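Local coordinates for protein formate oxidase (Aspergillus oryzae, PDB 5ZU3) that probably oxidises formate with an FAD cofactor, bound here as 8-formyl-FAD, and belongs to the GMC oxidoreductase family, at residues 152-157 with 212-217; 230-235 with 273-278; 284-289 with 433-438; 313-318 with 480-485; 394-399 with 415-420. The protein carries 1 engineered substitution. All blocks are in the same frame, centred on the assembly; numbering follows the deposited sequence.

How the interactions relate
Interactions 2 and 3 lie together on one side of the chain's centre, with centres 13 Å apart, and Met276 of 273-278 packs between them against Glu285 and Leu286. Interactions 4 and 5, on another side, have centres 10 Å apart; their strands 308-316 and 415-423 are neighbours in the large mixed sheet, with a probable hydrogen bond from Leu417 N to Leu314 O (2.8 Å). Interaction 1 reaches that sheet too, but its centre is 30 Å from that of interaction 5. The modified FAD lies about 6 Å from the side chain of Leu274, about 7 Å from that of Asp395 and about 10 Å from that of Ile155, whereas interaction 4 lies far from the cofactor-binding residues.

Interaction 1 of 5, residues 152-157 with 212-217; sequences GGPIPI and FLFVKN
Pro154 lies over one face of the Phe214 ring, its CG only 3.4 Å from the ring centroid and 7° off the normal. This is a CH-pi contact. The two rings are not stacked flat; the pyrrolidine comes in obliquely, leading with CG, while its CD hangs over the far end of the phenyl, 3.6 Å from Phe214 CZ. A proline suits the place because its compact, rigid ring offers a CH2 group, CG, that can sit squarely over the phenyl face. Ile155 also meets Phe214 obliquely, through CD1, but the model sets these carbons too close for the separation to be trusted.

The contact joins the start of strand 155-159, in the large mixed sheet, to a 3-10 turn in the loop between strands 207-208 and 221-224. The Phe214 ring also touches Thr20 and Arg24 of helix 16-25, and Tyr559 and Glu563 of helix 555-572. It thus links the sheet to the first helix of the Rossmann-type FAD-binding part.

One residue earlier in the turn, Leu213 has its CG beside the backbone N and anti to the carbonyl carbon (chi1 -64°), which carries CD1 across to the prolines. That methyl touches Pro156 CD at 3.7 Å and lies 3.6 Å from Pro154 O, a purely van der Waals approach.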
# COMPACT_ATOMS: atom_id res chain seq x y z
N GLY A 152 -18.73 -9.50 3.04
CA GLY A 152 -19.32 -10.25 1.95
C GLY A 152 -18.91 -9.83 0.55
O GLY A 152 -19.52 -10.30 -0.42
N GLY A 153 -17.88 -8.99 0.40
CA GLY A 153 -17.52 -8.47 -0.90
C GLY A 153 -16.73 -9.46 -1.71
O GLY A 153 -16.42 -10.57 -1.27
N PRO A 154 -16.34 -9.04 -2.92
CA PRO A 154 -15.77 -9.97 -3.89
C PRO A 154 -14.28 -10.27 -3.72
O PRO A 154 -13.73 -11.03 -4.52
CB PRO A 154 -16.02 -9.25 -5.22
CG PRO A 154 -15.93 -7.80 -4.86
CD PRO A 154 -16.49 -7.68 -3.46
N ILE A 155 -13.63 -9.72 -2.69
CA ILE A 155 -12.22 -10.01 -2.42
C ILE A 155 -12.09 -11.05 -1.32
O ILE A 155 -12.27 -10.72 -0.14
CB ILE A 155 -11.43 -8.75 -2.04
CG1 ILE A 155 -11.35 -7.83 -3.25
CG2 ILE A 155 -10.02 -9.11 -1.48
CD1 ILE A 155 -11.95 -6.62 -2.94
N PRO A 156 -11.79 -12.30 -1.66
CA PRO A 156 -11.64 -13.34 -0.63
C PRO A 156 -10.40 -13.09 0.21
O PRO A 156 -9.32 -12.84 -0.33
CB PRO A 156 -11.54 -14.64 -1.44
CG PRO A 156 -12.00 -14.26 -2.86
CD PRO A 156 -11.62 -12.84 -3.02
N ILE A 157 -10.57 -13.08 1.53
CA ILE A 157 -9.45 -12.94 2.46
C ILE A 157 -9.46 -14.11 3.43
O ILE A 157 -10.50 -14.71 3.73
CB ILE A 157 -9.50 -11.62 3.26
CG1 ILE A 157 -10.63 -11.71 4.30
CG2 ILE A 157 -9.63 -10.43 2.32
CD1 ILE A 157 -10.58 -10.61 5.33
N PHE A 212 -9.48 -6.67 -9.46
CA PHE A 212 -10.13 -7.02 -10.71
C PHE A 212 -11.33 -7.92 -10.49
O PHE A 212 -12.22 -7.99 -11.35
CB PHE A 212 -9.13 -7.71 -11.63
CG PHE A 212 -8.26 -8.71 -10.90
CD1 PHE A 212 -8.79 -9.91 -10.46
CD2 PHE A 212 -6.93 -8.45 -10.66
CE1 PHE A 212 -8.02 -10.83 -9.79
CE2 PHE A 212 -6.14 -9.37 -10.00
CZ PHE A 212 -6.70 -10.57 -9.55
N LEU A 213 -11.40 -8.59 -9.34
CA LEU A 213 -12.54 -9.41 -8.98
C LEU A 213 -13.81 -8.61 -8.83
O LEU A 213 -14.89 -9.20 -8.69
CB LEU A 213 -12.24 -10.15 -7.67
CG LEU A 213 -11.10 -11.14 -7.77
CD1 LEU A 213 -10.74 -11.62 -6.37
CD2 LEU A 213 -11.54 -12.28 -8.69
N PHE A 214 -13.70 -7.28 -8.76
CA PHE A 214 -14.86 -6.41 -8.68
C PHE A 214 -15.55 -6.20 -10.02
O PHE A 214 -16.75 -5.91 -10.04
CB PHE A 214 -14.45 -5.04 -8.16
CG PHE A 214 -14.66 -4.84 -6.72
CD1 PHE A 214 -15.91 -4.50 -6.23
CD2 PHE A 214 -13.60 -4.92 -5.84
CE1 PHE A 214 -16.11 -4.29 -4.88
CE2 PHE A 214 -13.80 -4.70 -4.49
CZ PHE A 214 -15.05 -4.39 -4.01
N VAL A 215 -14.81 -6.28 -11.14
CA VAL A 215 -15.33 -5.72 -12.38
C VAL A 215 -15.50 -6.77 -13.47
O VAL A 215 -15.60 -6.44 -14.64
CB VAL A 215 -14.44 -4.56 -12.87
CG1 VAL A 215 -14.52 -3.41 -11.90
CG2 VAL A 215 -13.01 -5.01 -13.04
N LYS A 216 -15.57 -8.03 -13.09
CA LYS A 216 -15.72 -9.13 -14.03
C LYS A 216 -17.17 -9.61 -14.03
O LYS A 216 -17.92 -9.38 -13.07
CB LYS A 216 -14.76 -10.26 -13.68
CG LYS A 216 -14.69 -10.59 -12.18
CD LYS A 216 -13.66 -11.69 -11.90
CE LYS A 216 -14.09 -13.01 -12.52
NZ LYS A 216 -12.96 -13.95 -12.69
N ASN A 217 -17.57 -10.21 -15.15
CA ASN A 217 -18.96 -10.65 -15.38
C ASN A 217 -19.94 -9.56 -14.97
O ASN A 217 -20.89 -9.79 -14.20
CB ASN A 217 -19.26 -11.94 -14.62
CG ASN A 217 -18.08 -12.89 -14.60
OD1 ASN A 217 -17.36 -13.03 -15.59
ND2 ASN A 217 -17.85 -13.51 -13.45

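Interaction 2 of 5, residues 230-235 with 273-278; sequences KRLIIN and KLLMLS
Ser278 is held tightly against Leu232: its OG accepts the Leu232 N-H at 2.8 Å, with an angle of 156° at the hydrogen. The same hydroxyl donates to Leu274 O at 2.7 Å, one turn back, in the last turn of the helix that Ser278 follows. For this its OG stands beside the backbone N, anti to the carbonyl carbon (chi1 -51°). Leu274 O accepts from Ser278 N as well, and the two donors arrive from opposite faces of its plane. A small hydroxyl residue suits this helix end, since it can donate to a carbonyl of the last turn while accepting from a strand amide. Close by, Leu274 CD1 sits 3.6 Å from Lys230 O.

The apolar packing is looser. The Leu232 and Leu275 side chains cross, CD1 to CD2 4.1 Å, and Leu274 CD2 is 4.3 Å from Leu232 CG. Toward solvent, Arg231 lays its aliphatic part along the serine, CG being 3.3 Å from Ser278 OG, then bends at chi3 so that Leu277 O lies near the guanidinium edge without a bond. Lys230 leads away to a salt bridge with Glu253.

Lys230 and Arg231 form a classic beta bulge opposite Thr245, on an edge strand, within this chain, of the sheet that also holds 240-248 and 253-258. The axes of 273-277 and 230-235 make an angle of 58° and approach to 7.0 Å, and the helix rests Leu274 and Leu275 on Leu264 of the neighbouring parallel sheet.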
# COMPACT_ATOMS: atom_id res chain seq x y z
N LYS A 230 -4.20 11.07 -21.20
CA LYS A 230 -3.53 12.30 -21.56
C LYS A 230 -3.92 13.43 -20.64
O LYS A 230 -3.05 14.15 -20.14
CB LYS A 230 -3.86 12.66 -23.02
CG LYS A 230 -3.24 13.97 -23.45
CD LYS A 230 -3.81 14.41 -24.78
CE LYS A 230 -3.39 15.83 -25.13
NZ LYS A 230 -4.06 16.22 -26.41
N ARG A 231 -5.20 13.54 -20.33
CA ARG A 231 -5.74 14.70 -19.63
C ARG A 231 -7.20 14.42 -19.29
O ARG A 231 -7.87 13.64 -19.97
CB ARG A 231 -5.62 15.96 -20.49
CG ARG A 231 -5.98 17.22 -19.75
CD ARG A 231 -6.35 18.39 -20.66
NE ARG A 231 -5.23 18.93 -21.42
CZ ARG A 231 -5.12 18.83 -22.74
NH1 ARG A 231 -6.07 18.21 -23.43
NH2 ARG A 231 -4.07 19.36 -23.36
N LEU A 232 -7.66 15.03 -18.20
CA LEU A 232 -9.09 15.14 -17.98
C LEU A 232 -9.69 16.23 -18.86
O LEU A 232 -9.07 17.28 -19.09
CB LEU A 232 -9.38 15.45 -16.52
CG LEU A 232 -8.97 14.34 -15.58
CD1 LEU A 232 -9.05 14.85 -14.13
CD2 LEU A 232 -9.86 13.13 -15.82
N ILE A 233 -10.90 16.00 -19.34
CA ILE A 233 -11.62 16.96 -20.16
C ILE A 233 -12.42 17.87 -19.23
O ILE A 233 -13.39 17.44 -18.61
CB ILE A 233 -12.52 16.27 -21.19
CG1 ILE A 233 -11.71 15.23 -21.96
CG2 ILE A 233 -13.16 17.32 -22.12
CD1 ILE A 233 -12.49 14.53 -23.06
N ILE A 234 -11.98 19.12 -19.13
CA ILE A 234 -12.54 20.13 -18.24
C ILE A 234 -13.18 21.23 -19.07
O ILE A 234 -12.54 21.77 -19.98
CB ILE A 234 -11.46 20.74 -17.33
CG1 ILE A 234 -10.65 19.66 -16.62
CG2 ILE A 234 -12.09 21.65 -16.30
CD1 ILE A 234 -11.51 18.76 -15.76
N ASN A 235 -14.44 21.53 -18.81
CA ASN A 235 -15.07 22.74 -19.32
C ASN A 235 -14.88 23.88 -18.32
O ASN A 235 -15.35 23.80 -17.18
CB ASN A 235 -16.54 22.47 -19.60
CG ASN A 235 -17.27 23.68 -20.14
OD1 ASN A 235 -17.19 24.79 -19.60
ND2 ASN A 235 -17.94 23.49 -21.27
N LYS A 273 -0.47 13.88 -10.95
CA LYS A 273 0.07 14.24 -12.26
C LYS A 273 -1.05 14.59 -13.24
O LYS A 273 -1.08 15.70 -13.80
CB LYS A 273 0.94 13.10 -12.79
CG LYS A 273 1.47 13.31 -14.19
CD LYS A 273 2.32 12.13 -14.62
CE LYS A 273 2.13 11.78 -16.08
NZ LYS A 273 2.60 10.40 -16.32
N LEU A 274 -1.99 13.67 -13.45
CA LEU A 274 -3.08 13.94 -14.38
C LEU A 274 -3.89 15.16 -13.96
O LEU A 274 -4.33 15.94 -14.80
CB LEU A 274 -3.99 12.72 -14.50
CG LEU A 274 -4.86 12.66 -15.75
CD1 LEU A 274 -3.97 12.59 -17.00
CD2 LEU A 274 -5.81 11.46 -15.69
N LEU A 275 -4.11 15.33 -12.65
CA LEU A 275 -4.78 16.54 -12.18
C LEU A 275 -4.04 17.77 -12.68
O LEU A 275 -4.64 18.69 -13.23
CB LEU A 275 -4.90 16.56 -10.66
CG LEU A 275 -6.10 15.82 -10.07
CD1 LEU A 275 -6.09 15.98 -8.57
CD2 LEU A 275 -7.40 16.33 -10.69
N MET A 276 -2.72 17.77 -12.50
CA MET A 276 -1.91 18.91 -12.90
C MET A 276 -1.89 19.09 -14.41
O MET A 276 -2.04 20.21 -14.91
CB MET A 276 -0.50 18.77 -12.34
CG MET A 276 -0.47 19.01 -10.85
SD MET A 276 1.18 19.08 -10.19
CE MET A 276 1.64 17.38 -9.95
N LEU A 277 -1.74 18.00 -15.17
CA LEU A 277 -1.77 18.11 -16.62
C LEU A 277 -3.10 18.66 -17.11
O LEU A 277 -3.16 19.20 -18.22
CB LEU A 277 -1.50 16.76 -17.30
CG LEU A 277 -0.13 16.11 -17.12
CD1 LEU A 277 -0.09 14.76 -17.79
CD2 LEU A 277 0.96 17.02 -17.64
N SER A 278 -4.16 18.52 -16.32
CA SER A 278 -5.49 18.98 -16.70
C SER A 278 -5.79 20.39 -16.22
O SER A 278 -6.90 20.88 -16.45
CB SER A 278 -6.56 18.04 -16.16
OG SER A 278 -6.26 16.70 -16.50

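Interaction 3 of 5, residues 284-289 with 433-438; sequences RELSRH and VTLNSA
His289 lays its ring against the backbone of 435-437. Ser437 N lies over one ring face, and CD2 meets Leu435 CB at 3.8 Å as the two side chains run alongside each other, pointing opposite ways. An imidazole suits the place because its flat ring packs against the backbone while NE2 meets a water at the partly exposed side. This water, in the plane of the ring, links the residues further: it lies 2.8 Å from His289 NE2 and donates to Leu435 O at 3.1 Å.

Leu435 turns its branched end into the buried side, where CD1 rests 4.2 Å from Leu286 CD2 and 4.0 Å from His289 CD2. Its side chain also touches Ile291.

Glu285 reaches across to the strand as an extended chain, with CG anti to the backbone N (chi1 -175°). OE2 accepts the Leu435 N-H at 2.9 Å, with 160° at the hydrogen, and the donor meets it almost along the carboxylate C-O direction. The side chain crosses Thr434 at about a right angle.

Helix 283-288 is thus joined to the end of strand 431-434 by a carboxylate that satisfies a main-chain amide. The N-H bond would probably favour the ionised form of Glu285, partly offsetting the cost of burying it.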
# COMPACT_ATOMS: atom_id res chain seq x y z
N ARG A 284 1.93 28.07 -10.10
CA ARG A 284 3.25 28.30 -10.66
C ARG A 284 3.92 27.01 -11.11
O ARG A 284 4.67 27.02 -12.09
CB ARG A 284 4.12 29.08 -9.67
CG ARG A 284 5.03 28.26 -8.78
CD ARG A 284 5.69 29.22 -7.81
NE ARG A 284 4.66 30.01 -7.15
CZ ARG A 284 4.53 30.08 -5.83
NH1 ARG A 284 5.36 29.40 -5.06
NH2 ARG A 284 3.56 30.82 -5.29
N GLU A 285 3.61 25.89 -10.47
CA GLU A 285 4.12 24.63 -11.00
C GLU A 285 3.55 24.39 -12.39
O GLU A 285 4.28 23.98 -13.30
CB GLU A 285 3.78 23.46 -10.07
CG GLU A 285 4.39 22.15 -10.51
CD GLU A 285 4.14 20.96 -9.56
OE1 GLU A 285 3.52 21.11 -8.48
OE2 GLU A 285 4.59 19.84 -9.91
N LEU A 286 2.25 24.66 -12.57
CA LEU A 286 1.62 24.48 -13.88
C LEU A 286 2.24 25.42 -14.92
O LEU A 286 2.63 24.99 -16.02
CB LEU A 286 0.12 24.74 -13.77
CG LEU A 286 -0.67 23.62 -13.07
CD1 LEU A 286 -2.19 23.76 -13.29
CD2 LEU A 286 -0.16 22.24 -13.44
N SER A 287 2.37 26.72 -14.57
CA SER A 287 2.95 27.69 -15.50
C SER A 287 4.35 27.27 -15.94
O SER A 287 4.69 27.36 -17.13
CB SER A 287 2.98 29.08 -14.89
OG SER A 287 1.68 29.51 -14.58
N ARG A 288 5.15 26.76 -14.99
CA ARG A 288 6.52 26.39 -15.31
C ARG A 288 6.60 25.31 -16.37
O ARG A 288 7.63 25.17 -17.03
CB ARG A 288 7.23 25.96 -14.01
CG ARG A 288 8.68 25.49 -14.17
CD ARG A 288 9.40 25.28 -12.80
NE ARG A 288 8.53 24.83 -11.70
CZ ARG A 288 8.18 25.58 -10.66
NH1 ARG A 288 8.64 26.83 -10.56
NH2 ARG A 288 7.39 25.11 -9.70
N HIS A 289 5.50 24.60 -16.64
CA HIS A 289 5.48 23.62 -17.72
C HIS A 289 4.46 23.99 -18.79
O HIS A 289 4.03 23.13 -19.56
CB HIS A 289 5.22 22.24 -17.13
CG HIS A 289 6.23 21.85 -16.09
ND1 HIS A 289 7.52 21.49 -16.40
CD2 HIS A 289 6.15 21.82 -14.73
CE1 HIS A 289 8.19 21.25 -15.28
NE2 HIS A 289 7.38 21.44 -14.26
N VAL A 433 4.98 15.02 -5.11
CA VAL A 433 4.96 14.55 -6.49
C VAL A 433 4.89 15.78 -7.38
O VAL A 433 3.90 16.52 -7.35
CB VAL A 433 3.76 13.62 -6.76
CG1 VAL A 433 3.66 13.36 -8.20
CG2 VAL A 433 3.89 12.31 -6.00
N THR A 434 5.92 16.01 -8.19
CA THR A 434 5.91 17.17 -9.07
C THR A 434 6.04 16.73 -10.52
O THR A 434 6.48 15.63 -10.82
CB THR A 434 7.05 18.15 -8.73
OG1 THR A 434 8.28 17.43 -8.73
CG2 THR A 434 6.81 18.80 -7.35
N LEU A 435 5.65 17.64 -11.42
CA LEU A 435 5.75 17.40 -12.85
C LEU A 435 7.19 17.53 -13.30
O LEU A 435 7.91 18.44 -12.88
CB LEU A 435 4.89 18.38 -13.63
CG LEU A 435 3.38 18.35 -13.54
CD1 LEU A 435 2.87 19.53 -14.30
CD2 LEU A 435 2.85 17.06 -14.14
N ASN A 436 7.61 16.62 -14.16
CA ASN A 436 8.86 16.84 -14.89
C ASN A 436 8.65 17.71 -16.11
O ASN A 436 9.57 18.42 -16.52
CB ASN A 436 9.46 15.52 -15.33
CG ASN A 436 10.94 15.61 -15.43
OD1 ASN A 436 11.63 15.66 -14.42
ND2 ASN A 436 11.45 15.68 -16.66
N SER A 437 7.46 17.63 -16.70
CA SER A 437 7.10 18.33 -17.93
C SER A 437 5.60 18.14 -18.14
O SER A 437 4.92 17.51 -17.33
CB SER A 437 7.90 17.78 -19.11
OG SER A 437 7.45 16.47 -19.39
N ALA A 438 5.10 18.67 -19.26
CA ALA A 438 3.72 18.51 -19.68
C ALA A 438 3.50 17.21 -20.45
O ALA A 438 2.41 16.97 -20.96
CB ALA A 438 3.29 19.70 -20.54
O HOH W 1 7.64 21.15 -11.50

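Interaction 4 of 5, residues 313-318 with 480-485; sequences VLRVKD and LVESEY
Arg315 runs straight out from its strand, with CG anti to the backbone N (chi1 176°), whereas Glu482 swings CG beside its own N (chi1 -68°); this brings guanidinium and carboxylate together. Two residues, Glu482 and Ser483, stand against the single Arg315, which makes a classic beta bulge in the antiparallel pairing of strands 308-316 and 481-485 within the large mixed sheet. Arg315 O takes two donors there, Glu482 N at 2.8 Å and Ser483 N at 3.2 Å, while Arg315 N bonds to Ser483 O at 2.8 Å.

The bulge turns Glu482 toward the partner strand. Its OE1 lies in the guanidinium plane, 3.0 Å from Arg315 NE in a salt bridge, and the two flat groups are only 3° from coplanar. The long, charged residues suit this more open side, and Arg315 NH1 has a further weak bond to Thr413.

On the opposite face, the Leu314 and Val481 side chains cross, CD1 to CG2 3.9 Å; both rest on Phe472 of helix 454-473, and aliphatic side chains suit this face because it packs on the helix. Glu484 lies alongside Leu314, its carboxylate bonded to Tyr468. At the other end of the pairing, a water accepts from Val313 N and donates to Tyr485 O, each at 2.8 Å.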
# COMPACT_ATOMS: atom_id res chain seq x y z
N VAL A 313 18.40 -9.10 6.83
CA VAL A 313 18.35 -10.53 6.57
C VAL A 313 19.23 -11.27 7.57
O VAL A 313 20.38 -10.90 7.80
CB VAL A 313 18.77 -10.85 5.12
CG1 VAL A 313 18.99 -12.37 4.95
CG2 VAL A 313 17.73 -10.32 4.13
N LEU A 314 18.67 -12.31 8.18
CA LEU A 314 19.43 -13.27 8.95
C LEU A 314 19.41 -14.61 8.22
O LEU A 314 18.37 -15.04 7.72
CB LEU A 314 18.84 -13.45 10.35
CG LEU A 314 18.72 -12.16 11.16
CD1 LEU A 314 18.19 -12.45 12.57
CD2 LEU A 314 20.05 -11.39 11.17
N ARG A 315 20.57 -15.26 8.14
CA ARG A 315 20.63 -16.65 7.74
C ARG A 315 20.27 -17.52 8.94
O ARG A 315 20.79 -17.32 10.04
CB ARG A 315 22.03 -16.99 7.23
CG ARG A 315 22.19 -18.45 6.90
CD ARG A 315 23.63 -18.84 6.70
NE ARG A 315 23.74 -20.22 6.26
CZ ARG A 315 24.08 -20.57 5.03
NH1 ARG A 315 24.36 -19.62 4.14
NH2 ARG A 315 24.17 -21.85 4.69
N VAL A 316 19.34 -18.46 8.75
CA VAL A 316 18.83 -19.27 9.84
C VAL A 316 19.11 -20.73 9.53
O VAL A 316 19.43 -21.09 8.40
CB VAL A 316 17.33 -19.03 10.08
CG1 VAL A 316 17.09 -17.63 10.63
CG2 VAL A 316 16.56 -19.22 8.80
N LYS A 317 19.03 -21.56 10.57
CA LYS A 317 19.23 -23.01 10.43
C LYS A 317 18.40 -23.58 9.29
O LYS A 317 17.30 -23.10 8.99
CB LYS A 317 18.88 -23.69 11.75
CG LYS A 317 19.91 -23.39 12.84
CD LYS A 317 19.83 -24.35 14.04
CE LYS A 317 21.01 -24.13 14.99
NZ LYS A 317 21.26 -25.27 15.91
N ASP A 318 18.93 -24.63 8.64
CA ASP A 318 18.21 -25.24 7.53
C ASP A 318 16.80 -25.65 7.95
O ASP A 318 16.57 -26.13 9.06
CB ASP A 318 18.97 -26.47 7.03
CG ASP A 318 20.34 -26.13 6.45
OD1 ASP A 318 21.06 -25.31 7.08
OD2 ASP A 318 20.71 -26.69 5.39
N LEU A 480 18.15 -20.32 16.44
CA LEU A 480 17.99 -20.55 15.00
C LEU A 480 18.90 -19.69 14.14
O LEU A 480 19.11 -20.01 12.97
CB LEU A 480 16.53 -20.31 14.59
CG LEU A 480 15.46 -21.13 15.32
CD1 LEU A 480 14.11 -20.77 14.76
CD2 LEU A 480 15.69 -22.63 15.16
N VAL A 481 19.45 -18.61 14.69
CA VAL A 481 20.16 -17.64 13.87
C VAL A 481 21.60 -18.12 13.65
O VAL A 481 22.35 -18.32 14.61
CB VAL A 481 20.14 -16.25 14.52
CG1 VAL A 481 21.05 -15.30 13.75
CG2 VAL A 481 18.72 -15.74 14.54
N GLU A 482 21.97 -18.31 12.38
CA GLU A 482 23.33 -18.65 11.98
C GLU A 482 24.19 -17.42 11.71
O GLU A 482 25.31 -17.36 12.20
CB GLU A 482 23.31 -19.58 10.76
CG GLU A 482 22.75 -20.97 11.10
CD GLU A 482 23.00 -22.03 10.02
OE1 GLU A 482 23.38 -21.65 8.87
OE2 GLU A 482 22.82 -23.23 10.32
N SER A 483 23.74 -16.46 10.88
CA SER A 483 24.57 -15.28 10.62
C SER A 483 23.74 -14.10 10.09
O SER A 483 22.57 -14.24 9.75
CB SER A 483 25.69 -15.60 9.64
OG SER A 483 25.11 -15.99 8.43
N GLU A 484 24.39 -12.94 10.03
CA GLU A 484 23.79 -11.74 9.47
C GLU A 484 24.21 -11.59 8.01
O GLU A 484 25.36 -11.86 7.64
CB GLU A 484 24.23 -10.49 10.26
CG GLU A 484 23.75 -10.43 11.72
CD GLU A 484 24.19 -9.13 12.42
OE1 GLU A 484 23.69 -8.03 12.05
OE2 GLU A 484 25.07 -9.20 13.32
N TYR A 485 23.30 -11.12 7.17
CA TYR A 485 23.64 -10.92 5.77
C TYR A 485 23.34 -9.49 5.37
O TYR A 485 22.31 -8.94 5.77
CB TYR A 485 22.87 -11.90 4.89
CG TYR A 485 23.13 -11.76 3.40
CD1 TYR A 485 24.13 -12.49 2.77
CD2 TYR A 485 22.35 -10.93 2.61
CE1 TYR A 485 24.35 -12.37 1.43
CE2 TYR A 485 22.56 -10.81 1.26
CZ TYR A 485 23.57 -11.54 0.67
OH TYR A 485 23.78 -11.42 -0.70
O HOH W 2 20.03 -7.44 5.20

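Interaction 5 of 5, residues 394-399 with 415-420; sequences LDFVCM and DHLTVV
Asp395 and Val420, and then Val397 and Thr418, form hydrogen-bonded antiparallel pairs, each with two backbone bonds. The shortest, Val397 N to Thr418 O, is 2.8 Å, and Val420 N reaches Asp395 O at 2.9 Å. Phe396 and Val419 make the non-hydrogen-bonded pair between them.

A side-chain bond extends this pairing. Past Val397 the chain kinks through an inverse gamma turn centred on Cys398, and Thr418 OG1 donates to Met399 O at 2.6 Å, meeting a lone pair in the carbonyl plane. With OG1 beside the Thr418 N and anti to its carbonyl carbon (chi1 -54°), the hydroxyl points at Met399 O. Threonine suits the spot because the same hydroxyl also accepts from Gly401 N.

Apolar contacts fill both faces. Phe396 lies alongside Val419, CD1 to CG2 3.9 Å, and Leu417 CD1 comes to the edge of the phenyl ring; beyond them stand Leu470 and Leu471 of helix 454-473. On the other face, Val397 CG2 packs against Val420 CG2 at 4.2 Å, near Asp395, whose carboxylate has a long, weak ion pair with the engineered Lys553.

Strands 392-397 and 415-423 belong to the large mixed sheet, helix-backed as in the substrate domain of GMC oxidoreductases, with the side chain of Asp395 about 5 Å from that of FAD-binding Thr100.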
# COMPACT_ATOMS: atom_id res chain seq x y z
N LEU A 394 6.45 -5.08 12.06
CA LEU A 394 7.58 -5.97 11.80
C LEU A 394 7.07 -7.17 11.01
O LEU A 394 6.34 -8.03 11.54
CB LEU A 394 8.25 -6.39 13.11
CG LEU A 394 8.57 -5.25 14.08
CD1 LEU A 394 9.23 -5.81 15.34
CD2 LEU A 394 9.47 -4.19 13.44
N ASP A 395 7.44 -7.22 9.74
CA ASP A 395 7.10 -8.32 8.86
C ASP A 395 8.23 -9.33 8.96
O ASP A 395 9.39 -8.97 8.77
CB ASP A 395 6.91 -7.84 7.43
CG ASP A 395 5.73 -6.90 7.30
OD1 ASP A 395 4.79 -7.04 8.12
OD2 ASP A 395 5.77 -6.00 6.41
N PHE A 396 7.89 -10.55 9.33
CA PHE A 396 8.87 -11.62 9.40
C PHE A 396 8.67 -12.50 8.18
O PHE A 396 7.89 -13.45 8.20
CB PHE A 396 8.74 -12.39 10.70
CG PHE A 396 8.94 -11.53 11.91
CD1 PHE A 396 10.22 -11.28 12.39
CD2 PHE A 396 7.86 -10.98 12.57
CE1 PHE A 396 10.41 -10.47 13.50
CE2 PHE A 396 8.04 -10.17 13.69
CZ PHE A 396 9.31 -9.91 14.15
N VAL A 397 9.32 -12.12 7.08
CA VAL A 397 9.20 -12.87 5.82
C VAL A 397 10.09 -14.10 5.92
O VAL A 397 11.27 -13.99 6.27
CB VAL A 397 9.58 -11.98 4.63
CG1 VAL A 397 9.47 -12.74 3.32
CG2 VAL A 397 8.71 -10.73 4.62
N CYS A 398 9.52 -15.27 5.68
CA CYS A 398 10.26 -16.50 5.99
C CYS A 398 11.08 -17.00 4.81
O CYS A 398 11.05 -18.18 4.45
CB CYS A 398 9.30 -17.59 6.51
SG CYS A 398 8.00 -18.14 5.42
N MET A 399 11.86 -16.10 4.22
CA MET A 399 12.71 -16.42 3.08
C MET A 399 13.54 -15.18 2.77
O MET A 399 13.18 -14.08 3.20
CB MET A 399 11.86 -16.83 1.86
CG MET A 399 12.63 -17.53 0.75
SD MET A 399 11.53 -17.97 -0.59
CE MET A 399 11.25 -16.36 -1.32
N ASP A 415 19.11 -20.98 4.14
CA ASP A 415 17.77 -20.47 4.40
C ASP A 415 17.84 -19.17 5.21
O ASP A 415 18.76 -18.95 6.00
CB ASP A 415 16.92 -21.53 5.13
CG ASP A 415 16.54 -22.71 4.23
OD1 ASP A 415 16.44 -22.50 3.00
OD2 ASP A 415 16.32 -23.85 4.73
N HIS A 416 16.89 -18.26 4.95
CA HIS A 416 16.98 -16.95 5.56
C HIS A 416 15.64 -16.47 6.10
O HIS A 416 14.57 -16.94 5.71
CB HIS A 416 17.52 -15.93 4.57
CG HIS A 416 18.87 -16.29 4.03
ND1 HIS A 416 19.04 -17.18 3.00
CD2 HIS A 416 20.11 -15.89 4.40
CE1 HIS A 416 20.33 -17.30 2.74
NE2 HIS A 416 21.00 -16.53 3.57
N LEU A 417 15.72 -15.51 7.00
CA LEU A 417 14.58 -14.71 7.42
C LEU A 417 14.86 -13.28 6.96
O LEU A 417 15.99 -12.80 7.11
CB LEU A 417 14.42 -14.79 8.94
CG LEU A 417 13.69 -13.69 9.70
CD1 LEU A 417 12.19 -13.74 9.46
CD2 LEU A 417 14.01 -13.78 11.18
N THR A 418 13.89 -12.66 6.28
CA THR A 418 13.95 -11.24 5.95
C THR A 418 13.00 -10.51 6.90
O THR A 418 11.78 -10.74 6.86
CB THR A 418 13.57 -10.99 4.48
OG1 THR A 418 14.37 -11.79 3.60
CG2 THR A 418 13.84 -9.53 4.07
N VAL A 419 13.53 -9.64 7.75
CA VAL A 419 12.72 -8.85 8.67
C VAL A 419 12.61 -7.44 8.10
O VAL A 419 13.63 -6.75 7.93
CB VAL A 419 13.32 -8.81 10.09
CG1 VAL A 419 12.41 -8.02 11.02
CG2 VAL A 419 13.54 -10.23 10.61
N VAL A 420 11.39 -7.02 7.83
CA VAL A 420 11.10 -5.70 7.27
C VAL A 420 10.69 -4.81 8.45
O VAL A 420 9.56 -4.89 8.94
CB VAL A 420 10.03 -5.77 6.18
CG1 VAL A 420 9.95 -4.46 5.39
CG2 VAL A 420 10.31 -6.92 5.21